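Local coordinates for aldehyde dehydrogenase family protein (Pseudomonas syringae pv. tomato, PDB 6X9L), which probably oxidises long-chain aliphatic aldehydes with NAD as the hydride acceptor, at residues A[156-161]-A[184-189]; A[264-269]-A[295-300]. The protein carries 1 engineered substitution. One frame throughout, in Å; residues are numbered along the deposited sequence.

Contact 1 of 2, residues A[156-161]-A[184-189]; sequences TPWNWP and SELSPL. With NAD (nicotinamide-adenine-dinucleotide), chain D; OYA (octanal), chain C.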
loop_
_atom_site.group_PDB
_atom_site.type_symbol
_atom_site.label_atom_id
_atom_site.label_comp_id
_atom_site.label_asym_id
_atom_site.label_seq_id
_atom_site.Cartn_x
_atom_site.Cartn_y
_atom_site.Cartn_z
ATOM N N THR A 156 -15.108 -4.108 8.981
ATOM C CA THR A 156 -16.026 -3.063 8.563
ATOM C C THR A 156 -16.700 -2.370 9.742
ATOM O O THR A 156 -16.814 -2.933 10.841
ATOM C CB THR A 156 -17.087 -3.640 7.611
ATOM O OG1 THR A 156 -17.634 -4.836 8.167
ATOM C CG2 THR A 156 -16.460 -3.945 6.249
ATOM N N PRO A 157 -17.164 -1.110 9.534
ATOM C CA PRO A 157 -17.787 -0.335 10.616
ATOM C C PRO A 157 -19.300 -0.491 10.618
ATOM O O PRO A 157 -19.847 -1.278 9.842
ATOM C CB PRO A 157 -17.376 1.092 10.263
ATOM C CG PRO A 157 -17.507 1.065 8.725
ATOM C CD PRO A 157 -17.106 -0.332 8.282
ATOM N N TRP A 158 -20.002 0.287 11.447
ATOM C CA TRP A 158 -21.440 0.091 11.620
ATOM C C TRP A 158 -22.318 1.129 10.923
ATOM O O TRP A 158 -23.546 0.969 10.921
ATOM C CB TRP A 158 -21.781 0.086 13.110
ATOM C CG TRP A 158 -21.159 1.244 13.843
ATOM C CD1 TRP A 158 -20.098 1.191 14.712
ATOM C CD2 TRP A 158 -21.562 2.620 13.788
ATOM N NE1 TRP A 158 -19.824 2.437 15.185
ATOM C CE2 TRP A 158 -20.708 3.335 14.638
ATOM C CE3 TRP A 158 -22.565 3.311 13.108
ATOM C CZ2 TRP A 158 -20.825 4.724 14.820
ATOM C CZ3 TRP A 158 -22.669 4.686 13.289
ATOM C CH2 TRP A 158 -21.816 5.373 14.130
ATOM N N ASN A 159 -21.732 2.179 10.329
ATOM C CA ASN A 159 -22.514 3.343 9.905
ATOM C C ASN A 159 -23.170 3.130 8.542
ATOM O O ASN A 159 -24.278 3.628 8.289
ATOM C CB ASN A 159 -21.628 4.585 9.864
ATOM C CG ASN A 159 -20.569 4.490 8.798
ATOM O OD1 ASN A 159 -19.928 3.441 8.640
ATOM N ND2 ASN A 159 -20.404 5.559 8.030
ATOM N N TRP A 160 -22.497 2.414 7.650
ATOM C CA TRP A 160 -23.065 1.966 6.379
ATOM C C TRP A 160 -22.794 0.466 6.257
ATOM O O TRP A 160 -22.026 0.027 5.391
ATOM C CB TRP A 160 -22.464 2.733 5.207
ATOM C CG TRP A 160 -22.907 4.137 5.107
ATOM C CD1 TRP A 160 -22.394 5.222 5.768
ATOM C CD2 TRP A 160 -23.953 4.632 4.273
ATOM N NE1 TRP A 160 -23.066 6.364 5.396
ATOM C CE2 TRP A 160 -24.031 6.028 4.480
ATOM C CE3 TRP A 160 -24.828 4.033 3.357
ATOM C CZ2 TRP A 160 -24.953 6.833 3.806
ATOM C CZ3 TRP A 160 -25.745 4.836 2.691
ATOM C CH2 TRP A 160 -25.796 6.222 2.915
ATOM N N PRO A 161 -23.447 -0.352 7.093
ATOM C CA PRO A 161 -22.926 -1.716 7.334
ATOM C C PRO A 161 -22.926 -2.615 6.100
ATOM O O PRO A 161 -21.878 -3.190 5.762
ATOM C CB PRO A 161 -23.836 -2.248 8.454
ATOM C CG PRO A 161 -25.068 -1.386 8.424
ATOM C CD PRO A 161 -24.663 -0.050 7.875
ATOM N N SER A 184 -18.785 -5.130 12.080
ATOM C CA SER A 184 -18.909 -4.388 13.324
ATOM C C SER A 184 -19.765 -5.168 14.322
ATOM O O SER A 184 -20.841 -5.677 13.981
ATOM C CB SER A 184 -19.519 -3.032 13.037
ATOM O OG SER A 184 -19.929 -2.403 14.230
ATOM N N GLU A 185 -19.284 -5.278 15.561
ATOM C CA GLU A 185 -20.121 -5.896 16.576
ATOM C C GLU A 185 -21.306 -5.018 16.945
ATOM O O GLU A 185 -22.215 -5.491 17.636
ATOM C CB GLU A 185 -19.300 -6.232 17.819
ATOM C CG GLU A 185 -18.619 -5.039 18.501
ATOM C CD GLU A 185 -17.373 -4.532 17.763
ATOM O OE1 GLU A 185 -17.304 -4.674 16.518
ATOM O OE2 GLU A 185 -16.464 -3.980 18.430
ATOM N N LEU A 186 -21.339 -3.770 16.487
ATOM C CA LEU A 186 -22.503 -2.911 16.676
ATOM C C LEU A 186 -23.445 -2.897 15.472
ATOM O O LEU A 186 -24.418 -2.143 15.470
ATOM C CB LEU A 186 -22.044 -1.486 17.016
ATOM C CG LEU A 186 -21.083 -1.475 18.217
ATOM C CD1 LEU A 186 -20.122 -0.290 18.225
ATOM C CD2 LEU A 186 -21.888 -1.505 19.492
ATOM N N SER A 187 -23.201 -3.716 14.459
ATOM C CA SER A 187 -24.145 -3.851 13.351
ATOM C C SER A 187 -24.022 -5.250 12.758
ATOM O O SER A 187 -23.807 -5.420 11.554
ATOM C CB SER A 187 -23.908 -2.774 12.287
ATOM O OG SER A 187 -22.606 -2.871 11.736
ATOM N N PRO A 188 -24.163 -6.268 13.570
ATOM C CA PRO A 188 -23.925 -7.633 13.090
ATOM C C PRO A 188 -25.115 -8.275 12.400
ATOM O O PRO A 188 -24.942 -9.274 11.699
ATOM C CB PRO A 188 -23.599 -8.379 14.376
ATOM C CG PRO A 188 -24.493 -7.693 15.375
ATOM C CD PRO A 188 -24.514 -6.234 14.997
ATOM N N LEU A 189 -26.319 -7.734 12.586
ATOM C CA LEU A 189 -27.517 -8.438 12.136
ATOM C C LEU A 189 -27.618 -8.475 10.613
ATOM O O LEU A 189 -28.002 -9.503 10.035
ATOM C CB LEU A 189 -28.758 -7.792 12.745
ATOM C CG LEU A 189 -28.641 -7.688 14.263
ATOM C CD1 LEU A 189 -29.913 -7.099 14.879
ATOM C CD2 LEU A 189 -28.265 -9.039 14.857
HETATM P PA NAD D . -13.717 1.622 14.711
HETATM O O1A NAD D . -12.397 2.090 14.209
HETATM O O2A NAD D . -13.896 1.811 16.168
HETATM O O5B NAD D . -13.982 0.077 14.308
HETATM C C5B NAD D . -13.948 -0.345 12.957
HETATM C C4B NAD D . -13.792 -1.871 12.884
HETATM O O4B NAD D . -12.562 -2.233 13.477
HETATM C C3B NAD D . -14.854 -2.626 13.671
HETATM O O3B NAD D . -15.160 -3.819 12.962
HETATM C C2B NAD D . -14.172 -2.970 14.984
HETATM O O2B NAD D . -14.665 -4.154 15.573
HETATM C C1B NAD D . -12.769 -3.203 14.498
HETATM N N9A NAD D . -11.739 -2.940 15.494
HETATM C C8A NAD D . -11.768 -2.072 16.565
HETATM N N7A NAD D . -10.551 -2.128 17.158
HETATM C C5A NAD D . -9.771 -3.007 16.484
HETATM C C6A NAD D . -8.465 -3.435 16.656
HETATM N N6A NAD D . -7.681 -2.840 17.554
HETATM N N1A NAD D . -7.940 -4.349 15.766
HETATM C C2A NAD D . -8.694 -4.835 14.724
HETATM N N3A NAD D . -9.994 -4.407 14.553
HETATM C C4A NAD D . -10.509 -3.514 15.429
HETATM O O3 NAD D . -14.854 2.309 13.800
HETATM P PN NAD D . -15.982 3.375 14.224
HETATM O O1N NAD D . -15.332 4.624 14.688
HETATM O O2N NAD D . -16.986 2.718 15.078
HETATM O O5D NAD D . -16.525 3.547 12.694
HETATM C C5D NAD D . -16.711 4.839 12.168
HETATM C C4D NAD D . -15.389 5.317 11.564
HETATM O O4D NAD D . -15.170 4.675 10.320
HETATM C C3D NAD D . -15.434 6.807 11.284
HETATM O O3D NAD D . -14.154 7.349 11.495
HETATM C C2D NAD D . -15.709 6.844 9.803
HETATM O O2D NAD D . -15.277 8.045 9.201
HETATM C C1D NAD D . -14.911 5.637 9.319
HETATM N N1N NAD D . -15.392 5.287 7.978
HETATM C C2N NAD D . -14.563 5.452 6.902
HETATM C C3N NAD D . -15.021 5.175 5.621
HETATM C C7N NAD D . -14.158 5.358 4.411
HETATM O O7N NAD D . -14.607 4.760 3.221
HETATM N N7N NAD D . -13.028 6.068 4.452
HETATM C C4N NAD D . -16.326 4.735 5.433
HETATM C C5N NAD D . -17.160 4.581 6.532
HETATM C C6N NAD D . -16.685 4.872 7.806
HETATM C C14 OYA C . -24.303 9.552 -1.061
HETATM C C5 OYA C . -23.386 9.122 0.069
HETATM C C6 OYA C . -22.985 7.675 -0.148
HETATM C C11 OYA C . -22.488 7.090 1.153
HETATM C C7 OYA C . -21.029 7.443 1.387
HETATM C C8 OYA C . -20.589 6.720 2.659
HETATM C C9 OYA C . -19.072 6.643 2.796
HETATM C C10 OYA C . -18.586 7.472 3.968
HETATM O OAB OYA C . -18.547 6.981 5.078
HETATM O O HOH W 1 -19.663 -4.286 9.389
#
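The CA atoms of Pro157 and Ser184 lie 5.0 Å apart, yet no direct hydrogen bond joins the two loops: Ser184 N and Thr156 O meet at a poor angle, and a water instead accepts from Ser184 N and donates to Pro157 O, each at 3.0 Å. Trp158 carries most of the side-chain contact. Its CB sits 3.3 Å from Ser184 OG and 3.4 Å from Ser187 OG, and Ser184 OG lies at the indole edge, in the ring plane. That hydroxyl also accepts from Leu186 N (N-H...O 144°), an ST turn within the type I turn Ser184 to Ser187. With chi1 at 48°, Trp158 CG stands between its backbone N and carbonyl carbon; the ring thus runs past Ser184, with NE1 making a weak bond to O2N of the NAD pyrophosphate. Leu186 CD1 approaches Trp158 CD1 obliquely, at 3.8 Å. Each loop takes one adenosine-ribose hydroxyl: O3B donates to Thr156 O at 2.8 Å, O2B to Glu185 OE1 at 2.9 Å. Loops that follow parallel strands 143-155 and 178-182 and together grip a dinucleotide mark the Rossmann-like cofactor site of aldehyde dehydrogenases.

Contact 2 of 2, residues A[264-269]-A[295-300]; sequences NILLPD and TRMIVP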
loop_
_atom_site.group_PDB
_atom_site.type_symbol
_atom_site.label_atom_id
_atom_site.label_comp_id
_atom_site.label_asym_id
_atom_site.label_seq_id
_atom_site.Cartn_x
_atom_site.Cartn_y
_atom_site.Cartn_z
ATOM N N ASN A 264 -16.403 21.917 2.679
ATOM C CA ASN A 264 -17.352 22.371 1.666
ATOM C C ASN A 264 -17.084 23.864 1.468
ATOM O O ASN A 264 -17.462 24.686 2.315
ATOM C CB ASN A 264 -18.789 22.091 2.099
ATOM C CG ASN A 264 -19.798 22.347 0.998
ATOM O OD1 ASN A 264 -19.433 22.576 -0.157
ATOM N ND2 ASN A 264 -21.076 22.304 1.350
ATOM N N ILE A 265 -16.401 24.202 0.371
ATOM C CA ILE A 265 -16.109 25.589 0.018
ATOM C C ILE A 265 -17.232 26.114 -0.866
ATOM O O ILE A 265 -17.477 25.581 -1.952
ATOM C CB ILE A 265 -14.764 25.728 -0.713
ATOM C CG1 ILE A 265 -13.563 25.362 0.169
ATOM C CG2 ILE A 265 -14.609 27.156 -1.233
ATOM C CD1 ILE A 265 -12.227 25.504 -0.566
ATOM N N LEU A 266 -17.900 27.170 -0.411
ATOM C CA LEU A 266 -18.781 27.959 -1.256
ATOM C C LEU A 266 -17.963 29.131 -1.802
ATOM O O LEU A 266 -17.566 30.031 -1.052
ATOM C CB LEU A 266 -20.014 28.424 -0.477
ATOM C CG LEU A 266 -21.056 27.314 -0.254
ATOM C CD1 LEU A 266 -20.426 26.020 0.347
ATOM C CD2 LEU A 266 -22.218 27.799 0.604
ATOM N N LEU A 267 -17.681 29.083 -3.103
ATOM C CA LEU A 267 -17.013 30.167 -3.797
ATOM C C LEU A 267 -17.942 31.379 -3.900
ATOM O O LEU A 267 -19.169 31.238 -3.862
ATOM C CB LEU A 267 -16.592 29.695 -5.190
ATOM C CG LEU A 267 -15.555 28.565 -5.193
ATOM C CD1 LEU A 267 -15.412 27.982 -6.558
ATOM C CD2 LEU A 267 -14.197 29.055 -4.698
ATOM N N PRO A 268 -17.378 32.585 -4.020
ATOM C CA PRO A 268 -18.209 33.802 -3.929
ATOM C C PRO A 268 -19.322 33.893 -4.964
ATOM O O PRO A 268 -20.328 34.577 -4.717
ATOM C CB PRO A 268 -17.190 34.931 -4.117
ATOM C CG PRO A 268 -15.889 34.347 -3.741
ATOM C CD PRO A 268 -15.941 32.895 -4.085
ATOM N N ASP A 269 -19.144 33.247 -6.108
ATOM C CA ASP A 269 -20.143 33.334 -7.195
ATOM C C ASP A 269 -21.218 32.266 -7.058
ATOM O O ASP A 269 -21.973 32.107 -7.984
ATOM C CB ASP A 269 -19.450 33.242 -8.550
ATOM C CG ASP A 269 -18.869 31.880 -8.850
ATOM O OD1 ASP A 269 -18.770 31.093 -7.937
ATOM O OD2 ASP A 269 -18.546 31.631 -9.993
ATOM N N THR A 295 -18.488 18.437 6.735
ATOM C CA THR A 295 -18.803 19.012 8.037
ATOM C C THR A 295 -18.070 20.321 8.347
ATOM O O THR A 295 -18.271 20.881 9.433
ATOM C CB THR A 295 -18.480 17.992 9.122
ATOM O OG1 THR A 295 -17.177 17.469 8.866
ATOM C CG2 THR A 295 -19.481 16.867 9.094
ATOM N N ARG A 296 -17.214 20.803 7.449
ATOM C CA ARG A 296 -16.637 22.145 7.534
ATOM C C ARG A 296 -17.080 22.908 6.292
ATOM O O ARG A 296 -16.584 22.639 5.191
ATOM C CB ARG A 296 -15.108 22.104 7.623
ATOM C CG ARG A 296 -14.547 21.578 8.929
ATOM C CD ARG A 296 -13.288 20.779 8.696
ATOM N NE ARG A 296 -12.167 21.623 8.317
ATOM C CZ ARG A 296 -11.448 21.479 7.207
ATOM N NH1 ARG A 296 -11.704 20.508 6.346
ATOM N NH2 ARG A 296 -10.448 22.311 6.966
ATOM N N MET A 297 -18.020 23.839 6.463
ATOM C CA MET A 297 -18.540 24.648 5.364
ATOM C C MET A 297 -17.797 25.979 5.344
ATOM O O MET A 297 -17.862 26.745 6.317
ATOM C CB MET A 297 -20.049 24.859 5.499
ATOM C CG MET A 297 -20.676 25.502 4.288
ATOM S SD MET A 297 -22.439 25.831 4.467
ATOM C CE MET A 297 -23.124 24.268 3.892
ATOM N N ILE A 298 -17.102 26.251 4.242
ATOM C CA ILE A 298 -16.153 27.359 4.155
ATOM C C ILE A 298 -16.721 28.397 3.191
ATOM O O ILE A 298 -16.959 28.104 2.008
ATOM C CB ILE A 298 -14.768 26.861 3.725
ATOM C CG1 ILE A 298 -14.294 25.821 4.747
ATOM C CG2 ILE A 298 -13.777 28.005 3.638
ATOM C CD1 ILE A 298 -13.273 24.851 4.210
ATOM N N VAL A 299 -16.948 29.606 3.705
ATOM C CA VAL A 299 -17.782 30.598 3.024
ATOM C C VAL A 299 -17.183 31.979 3.218
ATOM O O VAL A 299 -16.456 32.237 4.187
ATOM C CB VAL A 299 -19.235 30.574 3.557
ATOM C CG1 VAL A 299 -19.897 29.236 3.262
ATOM C CG2 VAL A 299 -19.259 30.830 5.054
ATOM N N PRO A 300 -17.467 32.896 2.279
ATOM C CA PRO A 300 -16.942 34.272 2.376
ATOM C C PRO A 300 -17.430 34.992 3.626
ATOM O O PRO A 300 -18.605 34.920 3.984
ATOM C CB PRO A 300 -17.480 34.948 1.106
ATOM C CG PRO A 300 -17.749 33.832 0.161
ATOM C CD PRO A 300 -18.168 32.659 1.004
#
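Asn264 pairs with Met297 and Ile265 with Ile298 in parallel register, the CA atoms of each pair 4.5 Å apart. The bonding partners of Asn264 are the residues flanking Met297: Asn264 N donates to Arg296 O at 2.6 Å, and Ile298 N returns a bond to Asn264 O at 2.5 Å. Leu266 N then donates to Ile298 O at 2.8 Å. The strand axes diverge by just 16°.

On one face Ile265 CG1 meets Ile298 CB at 4.0 Å. On the other, Asn264 and Met297 run side by side, with Asn264 ND2 3.8 Å from Met297 CE; CG of both is anti to the backbone N (chi1 -171°), which sets the two side chains alongside each other. Leu266 CD1 reaches Met297 CG on this face, and Leu266 CD2 packs 3.8 Å from Val299 CG1.

Further out, helix 405-413 covers the isoleucines, and Phe272 of helix 272-284 touches Leu266 and Val299. The amide of Asn264 is held at both ends: OD1 accepts from Gln424 NE2 and ND2 is hydrogen-bonded to Tyr447 OH.

The backbone pairing stops for a chemical reason. Pro300 has no N-H to continue the pattern, and its CD rests 3.4 Å from Leu266 O. That carbonyl instead hydrogen-bonds with Tyr402 OH, so a side chain from strand 396-402 supplies the polar partner where proline cannot.

From the N terminus, strand 143-155 leads into 156-161, then helix 161-174 and strand 178-182 bring the chain back to 184-189, where contact 1 closes a loop with 22 intervening residues. The chain then completes much of the cofactor-binding sheet before contact 2 closes a second loop, strand 263-266 to helix 272-284 to strand 296-300, a beta-alpha-beta unit of the seven-stranded sheet. The two loops are in series, neither nested nor crossed, with centres 32 Å apart. Their link is indirect: the second loop carries Gln289, whose carbonyl accepts from Asn159 ND2, and engineered Ala291, whose N is hydrogen-bonded to octanal, so both loops reach the active-site pocket.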